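Local atomic coordinates of peptidoglycan D,D-transpeptidase MrdA (Pseudomonas aeruginosa, PDB entry 7KIS), a protein that probably catalyses the cross-linking of the peptidoglycan cell wall as a penicillin-binding D,D-transpeptidase, and is captured here with a diazabicyclooctane inhibitor. Residues A[347-358]-A[385-394]; A[397-405]-A[424-432]. All blocks are in the same frame, centred on the assembly; numbering follows the deposited sequence.

Interaction 1: residues A[347-358]-A[385-394]; sequences SRVFDPGYYQLP and NDTYFYDLAH. With C9D ((2S,5R)-1-formyl-N'-[(3R)-pyrrolidine-3-carbonyl]-5-[(sulfooxy)amino]piperidine-2-carbohydrazide), chain C.
Ser347 O approaches the edge of the Tyr388 ring, and one water ties the two together, donating to Ser347 O and accepting from Tyr388 OH. The contact lays strands 349-351 and 354-355 over helix 386-396 of the penicillin-binding transpeptidase domain; axes of the first strand and the helix come within 8.4 Å, their directions 135° apart. Val349 adds its CB beside Tyr388 CD2 (4.4 Å), while Val349 CG2 touches Asp391 OD2, an oxygen salt-bridged to Lys395. Asp351 OD2 accepts from Asn385 ND2 at 2.6 Å; the oxygen lies in the amide plane of Asn385, whereas ND2 meets it from well above the carboxylate plane. Asp351 OD1 accepts from Gly353 N (2.9 Å), an Asx turn. Asn385 also N-caps the helix, its OD1 receiving Tyr388 N at 3.0 Å. Asp386, third residue of an S-x-D variant of the S-x-N motif of penicillin-binding proteins, forms a salt bridge through OD1 to Lys330 and accepts a weak hydrogen bond at OD2 from C9D NAO. Thr387 CG2 rests on Tyr354 O. A chi1 of 174°, CG trans to the main-chain nitrogen, lays one face of the Tyr355 ring over the helix backbone at Tyr390 and Asp391, with CD1 3.7 Å from Tyr390 CB. Farther on, Leu357 CB sits over a face of the His394 imidazole, and Pro358 CD reaches His394 NE2 at 3.4 Å.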
loop_
_atom_site.group_PDB
_atom_site.type_symbol
_atom_site.label_atom_id
_atom_site.label_comp_id
_atom_site.label_asym_id
_atom_site.label_seq_id
_atom_site.Cartn_x
_atom_site.Cartn_y
_atom_site.Cartn_z
ATOM N N SER A 347 17.194 -26.569 2.677
ATOM C CA SER A 347 18.471 -26.276 3.317
ATOM C C SER A 347 18.259 -25.635 4.684
ATOM O O SER A 347 17.500 -24.672 4.827
ATOM C CB SER A 347 19.319 -25.372 2.425
ATOM O OG SER A 347 18.870 -24.036 2.489
ATOM N N ARG A 348 18.941 -26.179 5.685
ATOM C CA ARG A 348 18.747 -25.831 7.084
ATOM C C ARG A 348 19.848 -24.917 7.611
ATOM O O ARG A 348 20.947 -24.829 7.057
ATOM C CB ARG A 348 18.701 -27.106 7.924
ATOM C CG ARG A 348 19.875 -28.015 7.632
ATOM C CD ARG A 348 20.310 -28.776 8.857
ATOM N NE ARG A 348 19.532 -29.989 9.040
ATOM C CZ ARG A 348 19.972 -31.196 8.713
ATOM N NH1 ARG A 348 21.181 -31.341 8.190
ATOM N NH2 ARG A 348 19.209 -32.255 8.908
ATOM N N VAL A 349 19.525 -24.234 8.709
ATOM C CA VAL A 349 20.426 -23.316 9.398
ATOM C C VAL A 349 20.148 -23.449 10.889
ATOM O O VAL A 349 19.002 -23.288 11.323
ATOM C CB VAL A 349 20.240 -21.856 8.944
ATOM C CG1 VAL A 349 20.812 -20.898 9.979
ATOM C CG2 VAL A 349 20.892 -21.629 7.588
ATOM N N PHE A 350 21.180 -23.748 11.674
ATOM C CA PHE A 350 21.015 -23.829 13.119
ATOM C C PHE A 350 20.970 -22.434 13.724
ATOM O O PHE A 350 21.843 -21.602 13.458
ATOM C CB PHE A 350 22.142 -24.634 13.765
ATOM C CG PHE A 350 21.882 -24.982 15.203
ATOM C CD1 PHE A 350 20.981 -25.980 15.535
ATOM C CD2 PHE A 350 22.525 -24.301 16.223
ATOM C CE1 PHE A 350 20.732 -26.300 16.857
ATOM C CE2 PHE A 350 22.281 -24.615 17.547
ATOM C CZ PHE A 350 21.382 -25.616 17.863
ATOM N N ASP A 351 19.945 -22.181 14.535
ATOM C CA ASP A 351 19.752 -20.883 15.171
ATOM C C ASP A 351 20.106 -20.986 16.648
ATOM O O ASP A 351 19.287 -21.456 17.453
ATOM C CB ASP A 351 18.305 -20.412 14.993
ATOM C CG ASP A 351 17.975 -19.198 15.841
ATOM O OD1 ASP A 351 18.871 -18.357 16.063
ATOM O OD2 ASP A 351 16.812 -19.083 16.281
ATOM N N PRO A 352 21.309 -20.578 17.057
ATOM C CA PRO A 352 21.647 -20.531 18.482
ATOM C C PRO A 352 21.137 -19.295 19.205
ATOM O O PRO A 352 21.465 -19.110 20.379
ATOM C CB PRO A 352 23.182 -20.548 18.457
ATOM C CG PRO A 352 23.526 -19.827 17.200
ATOM C CD PRO A 352 22.432 -20.142 16.207
ATOM N N GLY A 353 20.354 -18.452 18.535
ATOM C CA GLY A 353 19.905 -17.198 19.094
ATOM C C GLY A 353 20.649 -15.981 18.591
ATOM O O GLY A 353 20.376 -14.872 19.065
ATOM N N TYR A 354 21.569 -16.153 17.646
ATOM C CA TYR A 354 22.387 -15.061 17.134
ATOM C C TYR A 354 23.037 -15.523 15.838
ATOM O O TYR A 354 23.020 -16.709 15.500
ATOM C CB TYR A 354 23.449 -14.633 18.150
ATOM C CG TYR A 354 24.254 -15.792 18.698
ATOM C CD1 TYR A 354 23.892 -16.417 19.884
ATOM C CD2 TYR A 354 25.373 -16.267 18.023
ATOM C CE1 TYR A 354 24.622 -17.479 20.384
ATOM C CE2 TYR A 354 26.107 -17.329 18.515
ATOM C CZ TYR A 354 25.728 -17.930 19.696
ATOM O OH TYR A 354 26.457 -18.986 20.192
ATOM N N TYR A 355 23.617 -14.567 15.116
ATOM C CA TYR A 355 24.371 -14.854 13.906
ATOM C C TYR A 355 25.618 -13.985 13.860
ATOM O O TYR A 355 25.565 -12.792 14.173
ATOM C CB TYR A 355 23.541 -14.615 12.637
ATOM C CG TYR A 355 24.349 -14.761 11.365
ATOM C CD1 TYR A 355 24.809 -13.645 10.676
ATOM C CD2 TYR A 355 24.664 -16.017 10.860
ATOM C CE1 TYR A 355 25.552 -13.775 9.518
ATOM C CE2 TYR A 355 25.407 -16.157 9.702
ATOM C CZ TYR A 355 25.849 -15.032 9.036
ATOM O OH TYR A 355 26.589 -15.164 7.882
ATOM N N GLN A 356 26.738 -14.591 13.474
ATOM C CA GLN A 356 28.001 -13.886 13.315
ATOM C C GLN A 356 28.510 -14.105 11.899
ATOM O O GLN A 356 28.532 -15.242 11.416
ATOM C CB GLN A 356 29.050 -14.380 14.315
ATOM C CG GLN A 356 28.705 -14.168 15.772
ATOM C CD GLN A 356 29.692 -14.851 16.700
ATOM O OE1 GLN A 356 29.952 -16.047 16.575
ATOM N NE2 GLN A 356 30.255 -14.089 17.631
ATOM N N LEU A 357 28.915 -13.025 11.236
ATOM C CA LEU A 357 29.577 -13.174 9.953
ATOM C C LEU A 357 30.993 -13.701 10.185
ATOM O O LEU A 357 31.590 -13.446 11.235
ATOM C CB LEU A 357 29.593 -11.852 9.187
ATOM C CG LEU A 357 30.144 -10.581 9.829
ATOM C CD1 LEU A 357 31.591 -10.385 9.443
ATOM C CD2 LEU A 357 29.318 -9.386 9.392
ATOM N N PRO A 358 31.550 -14.462 9.233
ATOM C CA PRO A 358 32.796 -15.192 9.520
ATOM C C PRO A 358 34.024 -14.337 9.802
ATOM O O PRO A 358 35.123 -14.885 9.942
ATOM C CB PRO A 358 33.015 -16.014 8.243
ATOM C CG PRO A 358 31.674 -16.085 7.586
ATOM C CD PRO A 358 31.013 -14.784 7.901
ATOM N N ASN A 385 12.277 -16.109 11.933
ATOM C CA ASN A 385 13.609 -16.203 12.506
ATOM C C ASN A 385 14.527 -15.190 11.831
ATOM O O ASN A 385 14.531 -15.065 10.604
ATOM C CB ASN A 385 14.156 -17.621 12.345
ATOM C CG ASN A 385 15.429 -17.849 13.138
ATOM O OD1 ASN A 385 16.529 -17.585 12.650
ATOM N ND2 ASN A 385 15.288 -18.335 14.368
ATOM N N ASP A 386 15.305 -14.462 12.634
ATOM C CA ASP A 386 16.185 -13.448 12.066
ATOM C C ASP A 386 17.506 -14.036 11.588
ATOM O O ASP A 386 18.061 -13.562 10.591
ATOM C CB ASP A 386 16.442 -12.334 13.084
ATOM C CG ASP A 386 15.169 -11.625 13.511
ATOM O OD1 ASP A 386 14.356 -11.281 12.630
ATOM O OD2 ASP A 386 14.980 -11.416 14.727
ATOM N N THR A 387 18.021 -15.058 12.276
ATOM C CA THR A 387 19.313 -15.626 11.902
ATOM C C THR A 387 19.254 -16.280 10.526
ATOM O O THR A 387 20.228 -16.222 9.766
ATOM C CB THR A 387 19.771 -16.633 12.958
ATOM O OG1 THR A 387 18.794 -17.672 13.088
ATOM C CG2 THR A 387 19.948 -15.941 14.298
ATOM N N TYR A 388 18.125 -16.914 10.194
ATOM C CA TYR A 388 17.969 -17.507 8.869
ATOM C C TYR A 388 18.127 -16.458 7.777
ATOM O O TYR A 388 18.799 -16.698 6.766
ATOM C CB TYR A 388 16.608 -18.196 8.763
ATOM C CG TYR A 388 16.318 -18.849 7.424
ATOM C CD1 TYR A 388 15.834 -18.105 6.352
ATOM C CD2 TYR A 388 16.501 -20.212 7.242
ATOM C CE1 TYR A 388 15.560 -18.699 5.135
ATOM C CE2 TYR A 388 16.228 -20.814 6.027
ATOM C CZ TYR A 388 15.758 -20.052 4.977
ATOM O OH TYR A 388 15.485 -20.647 3.766
ATOM N N PHE A 389 17.513 -15.290 7.961
ATOM C CA PHE A 389 17.614 -14.230 6.969
ATOM C C PHE A 389 18.869 -13.388 7.148
ATOM O O PHE A 389 19.315 -12.754 6.185
ATOM C CB PHE A 389 16.357 -13.358 7.013
ATOM C CG PHE A 389 15.098 -14.109 6.678
ATOM C CD1 PHE A 389 14.373 -14.748 7.668
ATOM C CD2 PHE A 389 14.654 -14.195 5.370
ATOM C CE1 PHE A 389 13.221 -15.449 7.365
ATOM C CE2 PHE A 389 13.503 -14.895 5.060
ATOM C CZ PHE A 389 12.785 -15.522 6.060
ATOM N N TYR A 390 19.439 -13.360 8.356
ATOM C CA TYR A 390 20.808 -12.881 8.511
ATOM C C TYR A 390 21.754 -13.694 7.637
ATOM O O TYR A 390 22.579 -13.140 6.902
ATOM C CB TYR A 390 21.238 -12.971 9.977
ATOM C CG TYR A 390 20.640 -11.932 10.899
ATOM C CD1 TYR A 390 20.266 -10.679 10.429
ATOM C CD2 TYR A 390 20.462 -12.204 12.250
ATOM C CE1 TYR A 390 19.725 -9.730 11.281
ATOM C CE2 TYR A 390 19.922 -11.266 13.106
ATOM C CZ TYR A 390 19.555 -10.031 12.619
ATOM O OH TYR A 390 19.018 -9.098 13.477
ATOM N N ASP A 391 21.639 -15.022 7.711
ATOM C CA ASP A 391 22.493 -15.905 6.926
ATOM C C ASP A 391 22.164 -15.820 5.438
ATOM O O ASP A 391 23.068 -15.868 4.595
ATOM C CB ASP A 391 22.348 -17.340 7.432
ATOM C CG ASP A 391 23.178 -18.327 6.641
ATOM O OD1 ASP A 391 24.398 -18.414 6.888
ATOM O OD2 ASP A 391 22.606 -19.023 5.776
ATOM N N LEU A 392 20.879 -15.698 5.097
ATOM C CA LEU A 392 20.490 -15.621 3.693
ATOM C C LEU A 392 21.011 -14.340 3.050
ATOM O O LEU A 392 21.563 -14.370 1.945
ATOM C CB LEU A 392 18.968 -15.708 3.563
ATOM C CG LEU A 392 18.380 -15.919 2.165
ATOM C CD1 LEU A 392 17.136 -16.793 2.237
ATOM C CD2 LEU A 392 18.058 -14.592 1.491
ATOM N N ALA A 393 20.836 -13.202 3.728
ATOM C CA ALA A 393 21.297 -11.933 3.177
ATOM C C ALA A 393 22.812 -11.910 3.021
ATOM O O ALA A 393 23.332 -11.250 2.113
ATOM C CB ALA A 393 20.837 -10.774 4.059
ATOM N N HIS A 394 23.531 -12.611 3.898
ATOM C CA HIS A 394 24.986 -12.651 3.798
ATOM C C HIS A 394 25.426 -13.375 2.532
ATOM O O HIS A 394 26.193 -12.830 1.729
ATOM C CB HIS A 394 25.575 -13.326 5.037
ATOM C CG HIS A 394 27.063 -13.205 5.139
ATOM N ND1 HIS A 394 27.713 -11.990 5.141
ATOM C CD2 HIS A 394 28.029 -14.149 5.240
ATOM C CE1 HIS A 394 29.015 -12.190 5.240
ATOM N NE2 HIS A 394 29.234 -13.491 5.302
HETATM O OAF C9D C . 4.126 -10.118 14.970
HETATM S SAY C9D C . 5.498 -10.453 15.532
HETATM O OAD C9D C . 5.703 -9.788 16.876
HETATM O OAE C9D C . 5.412 -11.958 15.667
HETATM O OAR C9D C . 6.729 -10.004 14.452
HETATM N NAQ C9D C . 7.766 -10.997 14.522
HETATM C CAU C9D C . 9.024 -10.404 15.135
HETATM C CAJ C9D C . 8.704 -9.075 15.709
HETATM C CB C9D C . 9.902 -8.339 16.162
HETATM C CAM C9D C . 10.132 -10.359 14.082
HETATM N N C9D C . 10.687 -8.974 13.836
HETATM C CAG C9D C . 10.517 -8.373 12.512
HETATM O OAA C9D C . 10.349 -7.198 12.414
HETATM C CA C9D C . 10.868 -8.048 15.018
HETATM C C C9D C . 12.283 -8.162 15.562
HETATM O O C9D C . 12.576 -7.552 16.532
HETATM N NAP C9D C . 13.295 -9.025 14.908
HETATM N NAO C9D C . 14.588 -9.067 15.497
HETATM C CAS C9D C . 15.407 -7.856 15.545
HETATM O OAB C9D C . 15.007 -6.837 15.083
HETATM C CAV C9D C . 16.830 -7.909 16.224
HETATM C CAI C9D C . 16.689 -8.707 17.568
HETATM C CAH C9D C . 16.769 -7.614 18.714
HETATM N NAN C9D C . 17.499 -6.617 18.176
HETATM C CAL C9D C . 17.206 -6.644 16.560
HETATM O O HOH W 1 15.253 -23.544 3.251
#

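Interaction 2: residues A[397-405]-A[424-432]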
loop_
_atom_site.group_PDB
_atom_site.type_symbol
_atom_site.label_atom_id
_atom_site.label_comp_id
_atom_site.label_asym_id
_atom_site.label_seq_id
_atom_site.Cartn_x
_atom_site.Cartn_y
_atom_site.Cartn_z
ATOM N N GLY A 397 24.356 -11.165 -0.817
ATOM C CA GLY A 397 24.986 -9.921 -1.200
ATOM C C GLY A 397 23.955 -8.849 -1.473
ATOM O O GLY A 397 22.859 -9.109 -1.974
ATOM N N ILE A 398 24.324 -7.603 -1.154
ATOM C CA ILE A 398 23.383 -6.494 -1.334
ATOM C C ILE A 398 23.237 -6.124 -2.802
ATOM O O ILE A 398 22.240 -5.519 -3.196
ATOM C CB ILE A 398 23.797 -5.272 -0.483
ATOM C CG1 ILE A 398 22.606 -4.337 -0.323
ATOM C CG2 ILE A 398 24.960 -4.539 -1.125
ATOM C CD1 ILE A 398 21.311 -5.055 -0.029
ATOM N N ASP A 399 24.212 -6.494 -3.626
ATOM C CA ASP A 399 24.109 -6.219 -5.054
ATOM C C ASP A 399 22.934 -6.964 -5.678
ATOM O O ASP A 399 22.179 -6.399 -6.479
ATOM C CB ASP A 399 25.415 -6.596 -5.757
ATOM C CG ASP A 399 26.539 -5.604 -5.504
ATOM O OD1 ASP A 399 26.253 -4.398 -5.340
ATOM O OD2 ASP A 399 27.710 -6.024 -5.500
ATOM N N ARG A 400 22.774 -8.238 -5.330
ATOM C CA ARG A 400 21.687 -9.042 -5.860
ATOM C C ARG A 400 20.452 -9.004 -4.969
ATOM O O ARG A 400 19.387 -9.474 -5.389
ATOM C CB ARG A 400 22.133 -10.496 -6.033
ATOM C CG ARG A 400 23.365 -10.695 -6.896
ATOM C CD ARG A 400 23.736 -12.172 -6.990
ATOM N NE ARG A 400 23.917 -12.786 -5.676
ATOM C CZ ARG A 400 24.309 -14.042 -5.484
ATOM N NH1 ARG A 400 24.567 -14.825 -6.523
ATOM N NH2 ARG A 400 24.450 -14.518 -4.255
ATOM N N LEU A 401 20.566 -8.446 -3.758
ATOM C CA LEU A 401 19.400 -8.250 -2.902
ATOM C C LEU A 401 18.627 -7.003 -3.311
ATOM O O LEU A 401 17.415 -7.065 -3.547
ATOM C CB LEU A 401 19.818 -8.177 -1.427
ATOM C CG LEU A 401 18.719 -7.870 -0.401
ATOM C CD1 LEU A 401 17.604 -8.896 -0.512
ATOM C CD2 LEU A 401 19.280 -7.851 1.017
ATOM N N HIS A 402 19.314 -5.858 -3.388
ATOM C CA HIS A 402 18.662 -4.629 -3.832
ATOM C C HIS A 402 18.048 -4.791 -5.216
ATOM O O HIS A 402 16.998 -4.204 -5.501
ATOM C CB HIS A 402 19.664 -3.473 -3.825
ATOM C CG HIS A 402 19.363 -2.400 -4.826
ATOM N ND1 HIS A 402 18.536 -1.332 -4.549
ATOM C CD2 HIS A 402 19.786 -2.225 -6.101
ATOM C CE1 HIS A 402 18.459 -0.549 -5.611
ATOM N NE2 HIS A 402 19.208 -1.069 -6.567
ATOM N N ALA A 403 18.684 -5.581 -6.084
ATOM C CA ALA A 403 18.140 -5.808 -7.418
ATOM C C ALA A 403 16.851 -6.621 -7.368
ATOM O O ALA A 403 15.917 -6.360 -8.133
ATOM C CB ALA A 403 19.180 -6.506 -8.293
ATOM N N PHE A 404 16.784 -7.614 -6.476
ATOM C CA PHE A 404 15.590 -8.451 -6.394
ATOM C C PHE A 404 14.432 -7.712 -5.735
ATOM O O PHE A 404 13.301 -7.740 -6.236
ATOM C CB PHE A 404 15.904 -9.743 -5.638
ATOM C CG PHE A 404 14.887 -10.829 -5.848
ATOM C CD1 PHE A 404 13.737 -10.882 -5.077
ATOM C CD2 PHE A 404 15.080 -11.797 -6.820
ATOM C CE1 PHE A 404 12.801 -11.879 -5.271
ATOM C CE2 PHE A 404 14.148 -12.796 -7.018
ATOM C CZ PHE A 404 13.006 -12.837 -6.242
ATOM N N MET A 405 14.691 -7.046 -4.607
ATOM C CA MET A 405 13.636 -6.297 -3.936
ATOM C C MET A 405 13.178 -5.095 -4.749
ATOM O O MET A 405 12.078 -4.585 -4.510
ATOM C CB MET A 405 14.105 -5.848 -2.550
ATOM C CG MET A 405 14.591 -6.987 -1.667
ATOM S SD MET A 405 13.295 -8.185 -1.297
ATOM C CE MET A 405 12.353 -7.295 -0.062
ATOM N N GLY A 424 10.194 5.825 -1.611
ATOM C CA GLY A 424 10.772 4.864 -0.699
ATOM C C GLY A 424 12.262 4.744 -0.953
ATOM O O GLY A 424 12.842 5.433 -1.794
ATOM N N LEU A 425 12.900 3.848 -0.207
ATOM C CA LEU A 425 14.335 3.642 -0.358
ATOM C C LEU A 425 14.649 2.159 -0.253
ATOM O O LEU A 425 14.299 1.516 0.740
ATOM C CB LEU A 425 15.124 4.431 0.691
ATOM C CG LEU A 425 16.645 4.294 0.605
ATOM C CD1 LEU A 425 17.154 4.770 -0.749
ATOM C CD2 LEU A 425 17.317 5.058 1.733
ATOM N N MET A 426 15.302 1.625 -1.280
ATOM C CA MET A 426 15.891 0.287 -1.239
ATOM C C MET A 426 17.394 0.459 -1.370
ATOM O O MET A 426 17.907 0.616 -2.493
ATOM C CB MET A 426 15.343 -0.605 -2.353
ATOM C CG MET A 426 15.783 -2.056 -2.243
ATOM S SD MET A 426 15.856 -2.614 -0.530
ATOM C CE MET A 426 16.831 -4.108 -0.696
ATOM N N PRO A 427 18.138 0.459 -0.266
ATOM C CA PRO A 427 19.545 0.865 -0.327
ATOM C C PRO A 427 20.400 -0.092 -1.139
ATOM O O PRO A 427 20.183 -1.305 -1.160
ATOM C CB PRO A 427 19.978 0.879 1.143
ATOM C CG PRO A 427 19.017 -0.020 1.834
ATOM C CD PRO A 427 17.715 0.116 1.101
ATOM N N SER A 428 21.394 0.485 -1.807
ATOM C CA SER A 428 22.329 -0.251 -2.638
ATOM C C SER A 428 23.727 0.268 -2.335
ATOM O O SER A 428 23.904 1.211 -1.557
ATOM C CB SER A 428 21.978 -0.125 -4.125
ATOM O OG SER A 428 22.765 0.865 -4.764
ATOM N N ARG A 429 24.734 -0.342 -2.961
ATOM C CA ARG A 429 26.098 0.144 -2.778
ATOM C C ARG A 429 26.305 1.505 -3.434
ATOM O O ARG A 429 27.093 2.318 -2.938
ATOM C CB ARG A 429 27.100 -0.873 -3.330
ATOM C CG ARG A 429 28.563 -0.480 -3.138
ATOM C CD ARG A 429 29.519 -1.575 -3.592
ATOM N NE ARG A 429 28.965 -2.914 -3.426
ATOM C CZ ARG A 429 29.211 -3.698 -2.382
ATOM N NH1 ARG A 429 28.669 -4.906 -2.315
ATOM N NH2 ARG A 429 30.000 -3.273 -1.403
ATOM N N GLU A 430 25.608 1.774 -4.538
ATOM C CA GLU A 430 25.734 3.071 -5.194
ATOM C C GLU A 430 25.057 4.186 -4.405
ATOM O O GLU A 430 25.542 5.323 -4.414
ATOM C CB GLU A 430 25.164 2.995 -6.611
ATOM C CG GLU A 430 25.550 1.736 -7.384
ATOM C CD GLU A 430 26.973 1.771 -7.921
ATOM O OE1 GLU A 430 27.904 2.122 -7.164
ATOM O OE2 GLU A 430 27.159 1.434 -9.108
ATOM N N TRP A 431 23.942 3.894 -3.732
ATOM C CA TRP A 431 23.252 4.927 -2.961
ATOM C C TRP A 431 24.115 5.438 -1.813
ATOM O O TRP A 431 24.229 6.651 -1.599
ATOM C CB TRP A 431 21.922 4.394 -2.426
ATOM C CG TRP A 431 21.330 5.264 -1.353
ATOM C CD1 TRP A 431 20.552 6.371 -1.535
ATOM C CD2 TRP A 431 21.476 5.106 0.065
ATOM N NE1 TRP A 431 20.203 6.909 -0.320
ATOM C CE2 TRP A 431 20.757 6.152 0.678
ATOM C CE3 TRP A 431 22.143 4.181 0.875
ATOM C CZ2 TRP A 431 20.686 6.299 2.062
ATOM C CZ3 TRP A 431 22.072 4.329 2.250
ATOM C CH2 TRP A 431 21.349 5.380 2.829
ATOM N N LYS A 432 24.730 4.524 -1.060
ATOM C CA LYS A 432 25.531 4.936 0.088
ATOM C C LYS A 432 26.803 5.653 -0.339
ATOM O O LYS A 432 27.305 6.511 0.396
ATOM C CB LYS A 432 25.861 3.720 0.955
ATOM C CG LYS A 432 26.351 4.059 2.351
ATOM C CD LYS A 432 26.578 2.799 3.171
ATOM C CE LYS A 432 27.786 2.935 4.079
ATOM N NZ LYS A 432 27.454 2.687 5.508
#
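Apolar packing centres on Met426, whose methyl CE lies 3.7 Å from Met405 CB and 4.2 Å from Leu401 CG. The chain of Met426 leaves the backbone with CG anti to N and bends at chi2, which brings CE against helix 398-407, touching both Leu401 and Met405 and close to the CA of His402. Apart from these apolar pairs, the CG1 methylene of Ile398 lies against the carbonyl oxygen Pro427 O at 4.0 Å; the other side-chain neighbours of Ile398 include Leu448 of helix 443-449, which Leu401 and Pro427 touch as well.

The His402 imidazole combines two modes of contact. Ser428 CB stands 3.5 Å from the ring centroid and only 9° off the ring normal, a CH-pi contact over the face. At the edge, near the ring plane, ND1 gives a weak hydrogen bond to Met426 O (2.9 Å, bent to 130°). Here an extended approach, 424-428, runs into helix 429-435 within the transpeptidase domain, and the face of His402 is laid against the residue that caps the start of that helix. Ser428 is its N-cap: OG accepts from Glu430 N at 3.0 Å and, weakly, from Trp431 N. CB lies on the imidazole and OG turns to the helix amides.

The charged contact joins two exposed side chains. Arg429 NH1 and Asp399 OD2 form a long salt bridge of 3.5 Å, with the oxygen at the guanidinium edge and the two flat groups inclined by 63°. Alongside it, Ile398 CG2 approaches Arg429 NH1 at 3.9 Å.

Overall arrangement
Both contacts lie within the transpeptidase domain and follow one another along the chain, neither enclosing nor crossing the other. From the N terminus, interaction 1 comes first: 347-358 meets 385-394 and closes a loop of 26 residues that includes strand 364-365 and helix 377-382. The chain then passes directly from helix 386-396 into helix 398-407, where interaction 2 begins; its partner, 424-432, returns after 18 residues. The centres lie about 20 Å apart, and the segments have no contact beyond adjoining in sequence. Helix 443-449 packs against both, through Leu446 for interaction 1 and Leu448 for interaction 2, linking the inhibitor-pocket side to the start of helix 429-435.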